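Long-range contacts in alkaline phosphatase (Antarctic bacterium, PDB 2IUC), which probably hydrolyses phosphate monoesters as an alkaline phosphatase, using a cluster of two zinc ions and one magnesium ion: residues 33-38 / 291-296; 83-88 / 134-139; 197-202 / 232-237; 302-307 / 335-340. All coordinates share one frame; numbering follows the deposited sequence.

Interaction 1 (33-38 / 291-296)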
loop_
_atom_site.group_PDB
_atom_site.type_symbol
_atom_site.label_atom_id
_atom_site.label_comp_id
_atom_site.label_asym_id
_atom_site.label_seq_id
_atom_site.Cartn_x
_atom_site.Cartn_y
_atom_site.Cartn_z
ATOM N N THR A 33 2.475 17.020 -19.958
ATOM C CA THR A 33 2.545 18.296 -19.186
ATOM C C THR A 33 1.112 18.667 -18.799
ATOM O O THR A 33 0.354 19.143 -19.639
ATOM C CB THR A 33 3.288 19.518 -19.964
ATOM O OG1 THR A 33 4.638 19.129 -20.299
ATOM C CG2 THR A 33 3.406 20.774 -19.062
ATOM N N PRO A 34 0.748 18.482 -17.524
ATOM C CA PRO A 34 -0.639 18.911 -17.137
ATOM C C PRO A 34 -0.712 20.431 -17.015
ATOM O O PRO A 34 0.266 21.099 -16.527
ATOM C CB PRO A 34 -0.805 18.335 -15.718
ATOM C CG PRO A 34 0.614 18.262 -15.165
ATOM C CD PRO A 34 1.534 17.972 -16.375
ATOM N N LYS A 35 -1.828 21.003 -17.429
ATOM C CA LYS A 35 -2.092 22.436 -17.154
ATOM C C LYS A 35 -2.537 22.679 -15.694
ATOM O O LYS A 35 -2.132 23.673 -15.090
ATOM C CB LYS A 35 -3.195 22.940 -18.084
ATOM C CG LYS A 35 -3.651 24.421 -17.825
ATOM C CD LYS A 35 -4.564 24.853 -18.928
ATOM C CE LYS A 35 -4.924 26.329 -18.771
ATOM N NZ LYS A 35 -6.044 26.566 -19.753
ATOM N N ASN A 36 -3.382 21.775 -15.166
ATOM C CA ASN A 36 -4.045 21.909 -13.873
ATOM C C ASN A 36 -3.634 20.785 -12.967
ATOM O O ASN A 36 -3.412 19.706 -13.451
ATOM C CB ASN A 36 -5.577 21.855 -14.000
ATOM C CG ASN A 36 -6.136 22.778 -15.146
ATOM O OD1 ASN A 36 -5.971 23.983 -15.130
ATOM N ND2 ASN A 36 -6.772 22.185 -16.130
ATOM N N VAL A 37 -3.633 21.024 -11.656
ATOM C CA VAL A 37 -3.320 19.994 -10.671
ATOM C C VAL A 37 -4.362 19.983 -9.555
ATOM O O VAL A 37 -4.675 21.032 -8.958
ATOM C CB VAL A 37 -1.931 20.186 -10.061
ATOM C CG1 VAL A 37 -1.661 19.133 -8.955
ATOM C CG2 VAL A 37 -0.836 20.071 -11.164
ATOM N N ILE A 38 -4.916 18.816 -9.280
ATOM C CA ILE A 38 -5.760 18.675 -8.069
ATOM C C ILE A 38 -5.078 17.705 -7.147
ATOM O O ILE A 38 -4.859 16.559 -7.537
ATOM C CB ILE A 38 -7.118 18.111 -8.434
ATOM C CG1 ILE A 38 -7.807 19.041 -9.448
ATOM C CG2 ILE A 38 -7.924 17.949 -7.175
ATOM C CD1 ILE A 38 -9.081 18.455 -10.009
ATOM N N ASP A 291 -11.597 16.816 -19.106
ATOM C CA ASP A 291 -10.675 17.914 -19.361
ATOM C C ASP A 291 -9.433 17.475 -20.175
ATOM O O ASP A 291 -8.989 18.196 -21.056
ATOM C CB ASP A 291 -10.202 18.523 -18.020
ATOM C CG ASP A 291 -9.219 19.613 -18.219
ATOM O OD1 ASP A 291 -9.662 20.707 -18.598
ATOM O OD2 ASP A 291 -7.996 19.410 -18.020
ATOM N N GLY A 292 -8.894 16.315 -19.866
ATOM C CA GLY A 292 -7.692 15.843 -20.560
ATOM C C GLY A 292 -6.356 16.547 -20.245
ATOM O O GLY A 292 -5.299 16.045 -20.638
ATOM N N ASN A 293 -6.395 17.672 -19.511
ATOM C CA ASN A 293 -5.213 18.451 -19.196
ATOM C C ASN A 293 -4.987 18.669 -17.682
ATOM O O ASN A 293 -4.292 19.648 -17.234
ATOM C CB ASN A 293 -5.226 19.789 -19.904
ATOM C CG ASN A 293 -3.815 20.190 -20.393
ATOM O OD1 ASN A 293 -2.806 19.474 -20.133
ATOM N ND2 ASN A 293 -3.733 21.324 -21.130
ATOM N N THR A 294 -5.559 17.749 -16.922
ATOM C CA THR A 294 -5.523 17.777 -15.461
ATOM C C THR A 294 -4.845 16.543 -14.801
ATOM O O THR A 294 -5.159 15.354 -15.059
ATOM C CB THR A 294 -6.986 18.074 -14.903
ATOM O OG1 THR A 294 -7.413 19.328 -15.402
ATOM C CG2 THR A 294 -7.003 18.209 -13.350
ATOM N N LEU A 295 -3.876 16.824 -13.939
ATOM C CA LEU A 295 -3.285 15.815 -13.145
ATOM C C LEU A 295 -3.975 15.724 -11.753
ATOM O O LEU A 295 -4.199 16.732 -11.080
ATOM C CB LEU A 295 -1.727 16.077 -13.031
ATOM C CG LEU A 295 -1.056 15.274 -11.944
ATOM C CD1 LEU A 295 -0.999 13.804 -12.366
ATOM C CD2 LEU A 295 0.326 15.781 -11.613
ATOM N N VAL A 296 -4.347 14.520 -11.330
ATOM C CA VAL A 296 -4.993 14.319 -10.004
ATOM C C VAL A 296 -4.091 13.461 -9.202
ATOM O O VAL A 296 -3.748 12.367 -9.640
ATOM C CB VAL A 296 -6.390 13.668 -10.137
ATOM C CG1 VAL A 296 -7.079 13.361 -8.764
ATOM C CG2 VAL A 296 -7.309 14.533 -11.077
HETATM O O HOH W 1 -7.831 22.825 -18.724
#

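Interaction 2 (83-88 / 134-139). With ZN (zinc ion), chain D; MG (magnesium ion), chain E.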
loop_
_atom_site.group_PDB
_atom_site.type_symbol
_atom_site.label_atom_id
_atom_site.label_comp_id
_atom_site.label_asym_id
_atom_site.label_seq_id
_atom_site.Cartn_x
_atom_site.Cartn_y
_atom_site.Cartn_z
ATOM N N ASP A 83 3.552 14.271 12.265
ATOM C CA ASP A 83 2.171 14.794 12.468
ATOM C C ASP A 83 1.676 15.406 11.156
ATOM O O ASP A 83 2.406 15.432 10.139
ATOM C CB ASP A 83 2.115 15.801 13.677
ATOM C CG ASP A 83 2.574 17.226 13.327
ATOM O OD1 ASP A 83 3.426 17.487 12.413
ATOM O OD2 ASP A 83 2.082 18.140 14.008
ATOM N N SER A 84 0.480 15.961 11.164
ATOM C CA SER A 84 -0.078 16.505 9.917
ATOM C C SER A 84 0.643 17.756 9.423
ATOM O O SER A 84 0.608 18.119 8.211
ATOM C CB SER A 84 -1.478 16.983 10.233
ATOM O OG SER A 84 -2.218 15.843 10.531
ATOM N N ALA A 85 1.215 18.505 10.381
ATOM C CA ALA A 85 1.856 19.776 10.049
ATOM C C ALA A 85 3.106 19.542 9.192
ATOM O O ALA A 85 3.225 20.165 8.085
ATOM C CB ALA A 85 2.206 20.537 11.284
ATOM N N SER A 86 4.025 18.699 9.679
ATOM C CA SER A 86 5.249 18.478 8.897
ATOM C C SER A 86 4.908 17.637 7.642
ATOM O O SER A 86 5.523 17.825 6.611
ATOM C CB SER A 86 6.342 17.836 9.704
ATOM O OG SER A 86 5.848 16.751 10.425
ATOM N N GLY A 87 3.937 16.754 7.766
ATOM C CA GLY A 87 3.388 15.918 6.679
ATOM C C GLY A 87 2.902 16.748 5.524
ATOM O O GLY A 87 3.230 16.466 4.424
ATOM N N ALA A 88 2.079 17.763 5.780
ATOM C CA ALA A 88 1.551 18.551 4.719
ATOM C C ALA A 88 2.595 19.549 4.196
ATOM O O ALA A 88 2.500 19.962 3.040
ATOM C CB ALA A 88 0.377 19.322 5.192
ATOM N N THR A 134 -8.149 26.598 9.184
ATOM C CA THR A 134 -6.855 26.913 9.828
ATOM C C THR A 134 -6.129 25.674 10.349
ATOM O O THR A 134 -5.038 25.826 10.969
ATOM C CB THR A 134 -7.076 27.845 11.058
ATOM O OG1 THR A 134 -7.943 27.180 12.019
ATOM C CG2 THR A 134 -7.708 29.165 10.616
ATOM N N HIS A 135 -6.735 24.492 10.199
ATOM C CA HIS A 135 -6.141 23.198 10.673
ATOM C C HIS A 135 -4.821 22.899 9.892
ATOM O O HIS A 135 -4.598 23.514 8.884
ATOM C CB HIS A 135 -7.132 22.009 10.554
ATOM C CG HIS A 135 -6.946 20.978 11.633
ATOM N ND1 HIS A 135 -6.285 19.790 11.418
ATOM C CD2 HIS A 135 -7.301 20.990 12.952
ATOM C CE1 HIS A 135 -6.237 19.111 12.562
ATOM N NE2 HIS A 135 -6.854 19.815 13.502
ATOM N N ALA A 136 -3.972 22.009 10.391
ATOM C CA ALA A 136 -2.586 21.968 9.949
ATOM C C ALA A 136 -2.452 21.693 8.431
ATOM O O ALA A 136 -1.539 22.177 7.750
ATOM C CB ALA A 136 -1.928 20.921 10.720
ATOM N N THR A 137 -3.337 20.883 7.893
ATOM C CA THR A 137 -3.175 20.458 6.452
ATOM C C THR A 137 -3.439 21.622 5.521
ATOM O O THR A 137 -2.538 22.005 4.771
ATOM C CB THR A 137 -3.996 19.166 6.148
ATOM O OG1 THR A 137 -3.651 18.137 7.091
ATOM C CG2 THR A 137 -3.820 18.680 4.701
ATOM N N PRO A 138 -4.692 22.233 5.563
ATOM C CA PRO A 138 -4.879 23.415 4.696
ATOM C C PRO A 138 -3.901 24.552 4.975
ATOM O O PRO A 138 -3.443 25.290 4.052
ATOM C CB PRO A 138 -6.346 23.847 4.985
ATOM C CG PRO A 138 -6.793 23.128 6.243
ATOM C CD PRO A 138 -5.889 21.924 6.386
ATOM N N ALA A 139 -3.550 24.685 6.262
ATOM C CA ALA A 139 -2.769 25.808 6.729
ATOM C C ALA A 139 -1.390 25.743 6.096
ATOM O O ALA A 139 -0.850 26.726 5.781
ATOM C CB ALA A 139 -2.600 25.795 8.286
HETATM ZN ZN ZN D . -2.606 14.063 9.656
HETATM MG MG MG E . -5.466 17.393 8.381
HETATM O O HOH W 2 -1.554 17.024 6.728
HETATM O O HOH W 3 -4.372 18.070 10.157
HETATM O O HOH W 4 -6.537 19.326 8.571
HETATM O O HOH W 5 -6.955 16.450 9.523
#

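Interaction 3 (197-202 / 232-237)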
loop_
_atom_site.group_PDB
_atom_site.type_symbol
_atom_site.label_atom_id
_atom_site.label_comp_id
_atom_site.label_asym_id
_atom_site.label_seq_id
_atom_site.Cartn_x
_atom_site.Cartn_y
_atom_site.Cartn_z
ATOM N N THR A 197 -22.856 31.213 5.217
ATOM C CA THR A 197 -24.132 30.513 5.357
ATOM C C THR A 197 -24.337 29.122 4.691
ATOM O O THR A 197 -24.862 28.218 5.333
ATOM C CB THR A 197 -25.372 31.503 5.190
ATOM O OG1 THR A 197 -26.341 30.938 4.295
ATOM C CG2 THR A 197 -24.976 32.897 4.728
ATOM N N GLY A 198 -23.962 28.935 3.418
ATOM C CA GLY A 198 -24.043 27.652 2.767
ATOM C C GLY A 198 -23.168 27.674 1.511
ATOM O O GLY A 198 -22.939 28.752 0.944
ATOM N N LEU A 199 -22.751 26.500 1.032
ATOM C CA LEU A 199 -22.267 26.363 -0.346
ATOM C C LEU A 199 -23.378 26.686 -1.309
ATOM O O LEU A 199 -24.471 26.180 -1.200
ATOM C CB LEU A 199 -21.812 24.952 -0.699
ATOM C CG LEU A 199 -20.445 24.383 -0.331
ATOM C CD1 LEU A 199 -20.297 23.071 -1.088
ATOM C CD2 LEU A 199 -19.276 25.273 -0.657
ATOM N N THR A 200 -23.087 27.546 -2.251
ATOM C CA THR A 200 -24.083 27.999 -3.184
ATOM C C THR A 200 -23.813 27.343 -4.553
ATOM O O THR A 200 -22.759 26.695 -4.756
ATOM C CB THR A 200 -23.901 29.496 -3.347
ATOM O OG1 THR A 200 -22.524 29.716 -3.648
ATOM C CG2 THR A 200 -24.253 30.207 -2.048
ATOM N N ASP A 201 -24.746 27.527 -5.478
ATOM C CA ASP A 201 -24.516 27.202 -6.889
ATOM C C ASP A 201 -23.312 27.964 -7.430
ATOM O O ASP A 201 -22.931 29.037 -6.927
ATOM C CB ASP A 201 -25.782 27.531 -7.719
ATOM C CG ASP A 201 -26.907 26.533 -7.486
ATOM O OD1 ASP A 201 -26.657 25.346 -7.137
ATOM O OD2 ASP A 201 -28.085 26.907 -7.642
ATOM N N PHE A 202 -22.757 27.496 -8.529
ATOM C CA PHE A 202 -21.648 28.222 -9.146
ATOM C C PHE A 202 -22.151 29.639 -9.675
ATOM O O PHE A 202 -21.432 30.623 -9.620
ATOM C CB PHE A 202 -21.086 27.388 -10.292
ATOM C CG PHE A 202 -20.048 28.082 -11.017
ATOM C CD1 PHE A 202 -18.933 28.547 -10.324
ATOM C CD2 PHE A 202 -20.172 28.329 -12.385
ATOM C CE1 PHE A 202 -17.939 29.245 -10.996
ATOM C CE2 PHE A 202 -19.161 29.000 -13.041
ATOM C CZ PHE A 202 -18.074 29.478 -12.342
ATOM N N SER A 232 -17.141 17.045 -2.136
ATOM C CA SER A 232 -17.324 16.930 -3.611
ATOM C C SER A 232 -17.869 18.208 -4.199
ATOM O O SER A 232 -17.297 18.716 -5.135
ATOM C CB SER A 232 -18.237 15.735 -3.981
ATOM O OG SER A 232 -17.491 14.514 -3.918
ATOM N N ALA A 233 -18.954 18.739 -3.610
ATOM C CA ALA A 233 -19.525 20.027 -4.095
ATOM C C ALA A 233 -18.533 21.211 -4.054
ATOM O O ALA A 233 -18.497 21.976 -5.002
ATOM C CB ALA A 233 -20.837 20.384 -3.374
ATOM N N ALA A 234 -17.750 21.363 -2.966
ATOM C CA ALA A 234 -16.815 22.415 -2.797
ATOM C C ALA A 234 -15.645 22.229 -3.767
ATOM O O ALA A 234 -15.109 23.158 -4.282
ATOM C CB ALA A 234 -16.285 22.491 -1.262
ATOM N N THR A 235 -15.268 21.008 -4.032
ATOM C CA THR A 235 -14.178 20.762 -4.951
ATOM C C THR A 235 -14.668 21.049 -6.396
ATOM O O THR A 235 -14.004 21.722 -7.141
ATOM C CB THR A 235 -13.722 19.303 -4.859
ATOM O OG1 THR A 235 -13.111 19.099 -3.564
ATOM C CG2 THR A 235 -12.688 18.994 -5.993
ATOM N N ASP A 236 -15.846 20.577 -6.774
ATOM C CA ASP A 236 -16.431 21.040 -8.032
ATOM C C ASP A 236 -16.537 22.577 -8.152
ATOM O O ASP A 236 -16.272 23.119 -9.225
ATOM C CB ASP A 236 -17.827 20.456 -8.215
ATOM C CG ASP A 236 -17.847 19.327 -9.167
ATOM O OD1 ASP A 236 -16.924 19.281 -10.024
ATOM O OD2 ASP A 236 -18.765 18.495 -9.034
ATOM N N LEU A 237 -16.964 23.294 -7.097
ATOM C CA LEU A 237 -17.002 24.785 -7.141
ATOM C C LEU A 237 -15.640 25.381 -7.380
ATOM O O LEU A 237 -15.483 26.319 -8.166
ATOM C CB LEU A 237 -17.538 25.419 -5.853
ATOM C CG LEU A 237 -19.039 25.582 -5.683
ATOM C CD1 LEU A 237 -19.288 26.257 -4.345
ATOM C CD2 LEU A 237 -19.754 26.295 -6.882
#

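Interaction 4 (302-307 / 335-340). With ZN (zinc ion), chain D; ZN (zinc ion), chain C.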
loop_
_atom_site.group_PDB
_atom_site.type_symbol
_atom_site.label_atom_id
_atom_site.label_comp_id
_atom_site.label_asym_id
_atom_site.label_seq_id
_atom_site.Cartn_x
_atom_site.Cartn_y
_atom_site.Cartn_z
ATOM N N HIS A 302 -0.072 10.451 6.571
ATOM C CA HIS A 302 0.429 9.380 7.446
ATOM C C HIS A 302 -0.852 8.561 7.739
ATOM O O HIS A 302 -1.975 8.957 7.343
ATOM C CB HIS A 302 1.019 9.971 8.790
ATOM C CG HIS A 302 -0.007 10.827 9.486
ATOM N ND1 HIS A 302 -1.089 10.279 10.146
ATOM C CD2 HIS A 302 -0.213 12.157 9.495
ATOM C CE1 HIS A 302 -1.917 11.223 10.513
ATOM N NE2 HIS A 302 -1.399 12.376 10.156
ATOM N N GLU A 303 -0.679 7.420 8.413
ATOM C CA GLU A 303 -1.732 6.550 8.864
ATOM C C GLU A 303 -2.086 6.867 10.321
ATOM O O GLU A 303 -1.215 7.300 11.090
ATOM C CB GLU A 303 -1.185 5.117 8.849
ATOM C CG GLU A 303 -2.288 4.101 8.968
ATOM C CD GLU A 303 -2.653 3.627 10.429
ATOM O OE1 GLU A 303 -1.889 3.870 11.423
ATOM O OE2 GLU A 303 -3.675 2.905 10.532
ATOM N N THR A 304 -3.330 6.636 10.698
ATOM C CA THR A 304 -3.697 6.772 12.129
ATOM C C THR A 304 -4.521 5.610 12.746
ATOM O O THR A 304 -5.540 5.125 12.169
ATOM C CB THR A 304 -4.586 7.998 12.341
ATOM O OG1 THR A 304 -3.955 9.122 11.781
ATOM C CG2 THR A 304 -4.827 8.278 13.942
ATOM N N GLY A 305 -4.141 5.226 13.983
ATOM C CA GLY A 305 -4.904 4.198 14.704
ATOM C C GLY A 305 -4.514 2.727 14.552
ATOM O O GLY A 305 -5.062 1.896 15.292
ATOM N N GLY A 306 -3.532 2.388 13.684
ATOM C CA GLY A 306 -3.361 0.969 13.274
ATOM C C GLY A 306 -4.664 0.293 12.875
ATOM O O GLY A 306 -4.924 -0.855 13.242
ATOM N N PHE A 307 -5.538 1.019 12.172
ATOM C CA PHE A 307 -6.854 0.482 11.717
ATOM C C PHE A 307 -6.581 -0.761 10.869
ATOM O O PHE A 307 -5.660 -0.727 9.987
ATOM C CB PHE A 307 -7.591 1.572 10.887
ATOM C CG PHE A 307 -8.833 1.105 10.141
ATOM C CD1 PHE A 307 -10.082 1.087 10.788
ATOM C CD2 PHE A 307 -8.756 0.761 8.781
ATOM C CE1 PHE A 307 -11.221 0.775 10.111
ATOM C CE2 PHE A 307 -9.885 0.373 8.063
ATOM C CZ PHE A 307 -11.172 0.341 8.751
ATOM N N GLY A 335 -3.858 5.070 19.419
ATOM C CA GLY A 335 -4.724 6.257 19.399
ATOM C C GLY A 335 -3.996 7.339 18.650
ATOM O O GLY A 335 -4.517 8.431 18.501
ATOM N N GLY A 336 -2.761 7.053 18.231
ATOM C CA GLY A 336 -1.897 8.013 17.501
ATOM C C GLY A 336 -1.603 7.636 16.042
ATOM O O GLY A 336 -2.229 6.712 15.503
ATOM N N HIS A 337 -0.641 8.345 15.436
ATOM C CA HIS A 337 -0.211 8.171 14.027
ATOM C C HIS A 337 0.705 6.970 13.959
ATOM O O HIS A 337 1.178 6.458 14.999
ATOM C CB HIS A 337 0.527 9.452 13.554
ATOM C CG HIS A 337 -0.352 10.676 13.515
ATOM N ND1 HIS A 337 0.148 11.927 13.249
ATOM C CD2 HIS A 337 -1.685 10.844 13.779
ATOM C CE1 HIS A 337 -0.838 12.824 13.326
ATOM N NE2 HIS A 337 -1.964 12.174 13.570
ATOM N N SER A 338 0.888 6.450 12.750
ATOM C CA SER A 338 1.927 5.438 12.537
ATOM C C SER A 338 2.825 5.747 11.323
ATOM O O SER A 338 2.491 6.627 10.533
ATOM C CB SER A 338 1.321 4.034 12.465
ATOM O OG SER A 338 0.579 3.816 11.271
ATOM N N ALA A 339 3.923 4.989 11.180
ATOM C CA ALA A 339 4.985 5.352 10.263
ATOM C C ALA A 339 4.962 4.550 8.987
ATOM O O ALA A 339 5.958 4.464 8.236
ATOM C CB ALA A 339 6.342 5.260 10.931
ATOM N N THR A 340 3.841 3.917 8.759
ATOM C CA THR A 340 3.753 3.086 7.528
ATOM C C THR A 340 4.069 3.969 6.308
ATOM O O THR A 340 3.720 5.188 6.288
ATOM C CB THR A 340 2.421 2.294 7.432
ATOM O OG1 THR A 340 2.412 1.457 6.250
ATOM C CG2 THR A 340 1.196 3.217 7.470
HETATM ZN ZN ZN D . -2.606 14.063 9.656
HETATM ZN ZN ZN C . -3.873 12.913 13.698
HETATM O O HOH W 6 2.660 7.004 7.811
#

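Interaction 1 (33-38 / 291-296)
N36, V37 and I38 run parallel to T294, L295 and V296 in the interior of the large mixed sheet, where the axes of the short segments 36-38 and 294-296 approach to 4.7 Å at 19°. Backbone bonds form the seam: N36 N gives to N293 O (3.1 Å), L295 N to N36 O (3.0 Å) and I38 N to L295 O (2.8 Å), the last nearly straight at 169°.

On the face of the sheet that carries N36 and T294, polar side chains form a relay. With CG of N36 turned beside its own backbone N (chi1 -47°), ND2 comes to T294 OG1 at 3.0 Å, and the hydroxyl lies close to the amide plane. T294 OG1 in turn donates to D291 OD2 (2.7 Å), which also takes the N-H of N293 in an Asx turn, from the opposite face of the carboxylate. A water links N36 ND2 to D291 OD1.

Apolar contacts are fewer. P34 runs alongside L295, with P34 CB 3.6 Å from L295 CB. I38 CD1 meets T294 CG2 at 3.9 Å.

N36 OD1 accepts from F249 N on strand 249-255, so both ends of this buried amide are engaged and its rotation is fixed. The T294 hydroxyl, acceptor to N36 and donor to D291, ties the strand start to the end of helix 267-291.

Interaction 2 (83-88 / 134-139)
Two helix starts form part of the metal-dependent active site here, S84 at the head of helix 84-93 meeting A136 and T137 in the short helix 136-139. S84 is the predicted phosphoserine nucleophile.

The helices touch through small groups alone, with no direct hydrogen bond between the segments. A136 CB sits 4.0 Å from S84 CB and also meets the methyl of A85, while A88 CB rests on the backbone of T137, 3.9 Å from its CA.

Each helix offers one hydroxyl to a metal. S84 OG, turned beside its own backbone N (chi1 -67°), binds zinc at 2.0 Å, together with D43, D301 and H302. T137 OG1 binds magnesium at 2.4 Å, with three waters, D43 and E254. D43 bridges the two metals, one carboxylate oxygen to each. H135 acts from the second shell: its ND1 lies 2.9 Å from a magnesium-bound water, which sits at the ring edge in the ring plane, and a second magnesium-bound water lies equally near ND1. Another water donates to S84 O and lies near T137 OG1, though too close to that hydroxyl for the bond to be trusted. D83 caps the helix that begins at S84, its OD1 accepting from S86 N (3.1 Å, 172°), and its OD2 forms a salt bridge with R148.

Alanine-sized packing thus brings the helix starts close enough for the S84 and T137 hydroxyls to serve adjacent metals, and the capping by D83 probably steadies the backbone that carries S84.

Interaction 3 (197-202 / 232-237)
L237 and L199 run antiparallel past one another, one from helix 230-242 and the other from the loop after strand 192-195, with L237 CD1 and L199 CD2 3.8 Å apart. L199 points at the helix and presses its other methyl, CD1, against A233 CB at 3.6 Å; both methyls also reach A234 CB.

The fork of L237 spans the loop chain. CG lies beside the backbone N (chi1 -86°) and the chain then extends, which carries CD1 to T200 O (3.5 Å) and CD2 to F202 CA (3.5 Å). F202 likewise runs counter to L237: its CB is 3.8 Å from CD2, which stands at the edge of the phenyl ring, near its plane, rather than over a face. No hydrogen bond joins the segments. Cutting L237 back to an alanine is likely to open a gap beneath T200 and F202 and take from L199 the methyl that flanks its CD2.

Around this packing, F213 of strand 210-214 touches L199, T200 and L237, and I205 lies against T200 and L237. F230 at the start of helix 230-242 adds to the surroundings of L199, while S232, facing away from the loop, bonds to T283 of helix 267-291.

Interaction 4 (302-307 / 335-340)
The two zinc sites of the active centre meet at stacked histidines, H302 and H337. Their rings lie face to face, centroids 3.5 Å apart and planes at 19°, yet each serves its own ion: H302 NE2 binds one zinc at 2.1 Å and H337 NE2 the other at 2.0 Å. D259 and H263 join H337 in the second site.

T304 and H337 form an antiparallel non-hydrogen-bonded pair. E303 O accepts twice, from H302 ND1 (3.1 Å), nearly in the imidazole plane, and from S338 N (2.8 Å), on opposite faces of the carbonyl. The ND1 bond, with zinc at NE2, fixes the rotation of H302; zinc and the bond from ND1 to T82 O do the same for H337. G305 N gives to G336 O at 2.9 Å.

The E303 side chain bends at chi2 (-92°), turning OE1 to G306 N, received on the syn lone pair, and to S338 OG at 2.5 Å, a doubtfully short length; OE2 takes a bond from Q49 of helix 47-55. With an alanine in place of E303, G306 N and the Q49 amide would probably lose their acceptor, as would the serine hydroxyl.

T304 OG1, at the edge of the H302 ring and in its plane, is hydrogen-bonded to D259 of helix 258-263. The second chain of the assembly packs on S338 and T340, and one of its aromatic side chains bonds to H337 N.

How the interactions relate
Interactions 2 and 4 meet at one metal centre: S84 and H302 share a zinc ion, with S84 OG 3.6 Å from H302 NE2, and D83 CA lies 3.6 Å from H337 ND1. That shared zinc stands 4.4 Å from the second zinc, held by H337, and 4.6 Å from the magnesium of T137. Interaction 1 lies in the sheet beyond, its centre about 24 Å from that of interaction 2, but strand 36-42 leads on toward D43, the ligand common to zinc and magnesium, and strand 294-299 toward D301 and H302. Interaction 3 takes no part in the metal sites; its A234 side chain is about 10 Å from that of E254, and its nearest atoms about 5 Å from interaction 1.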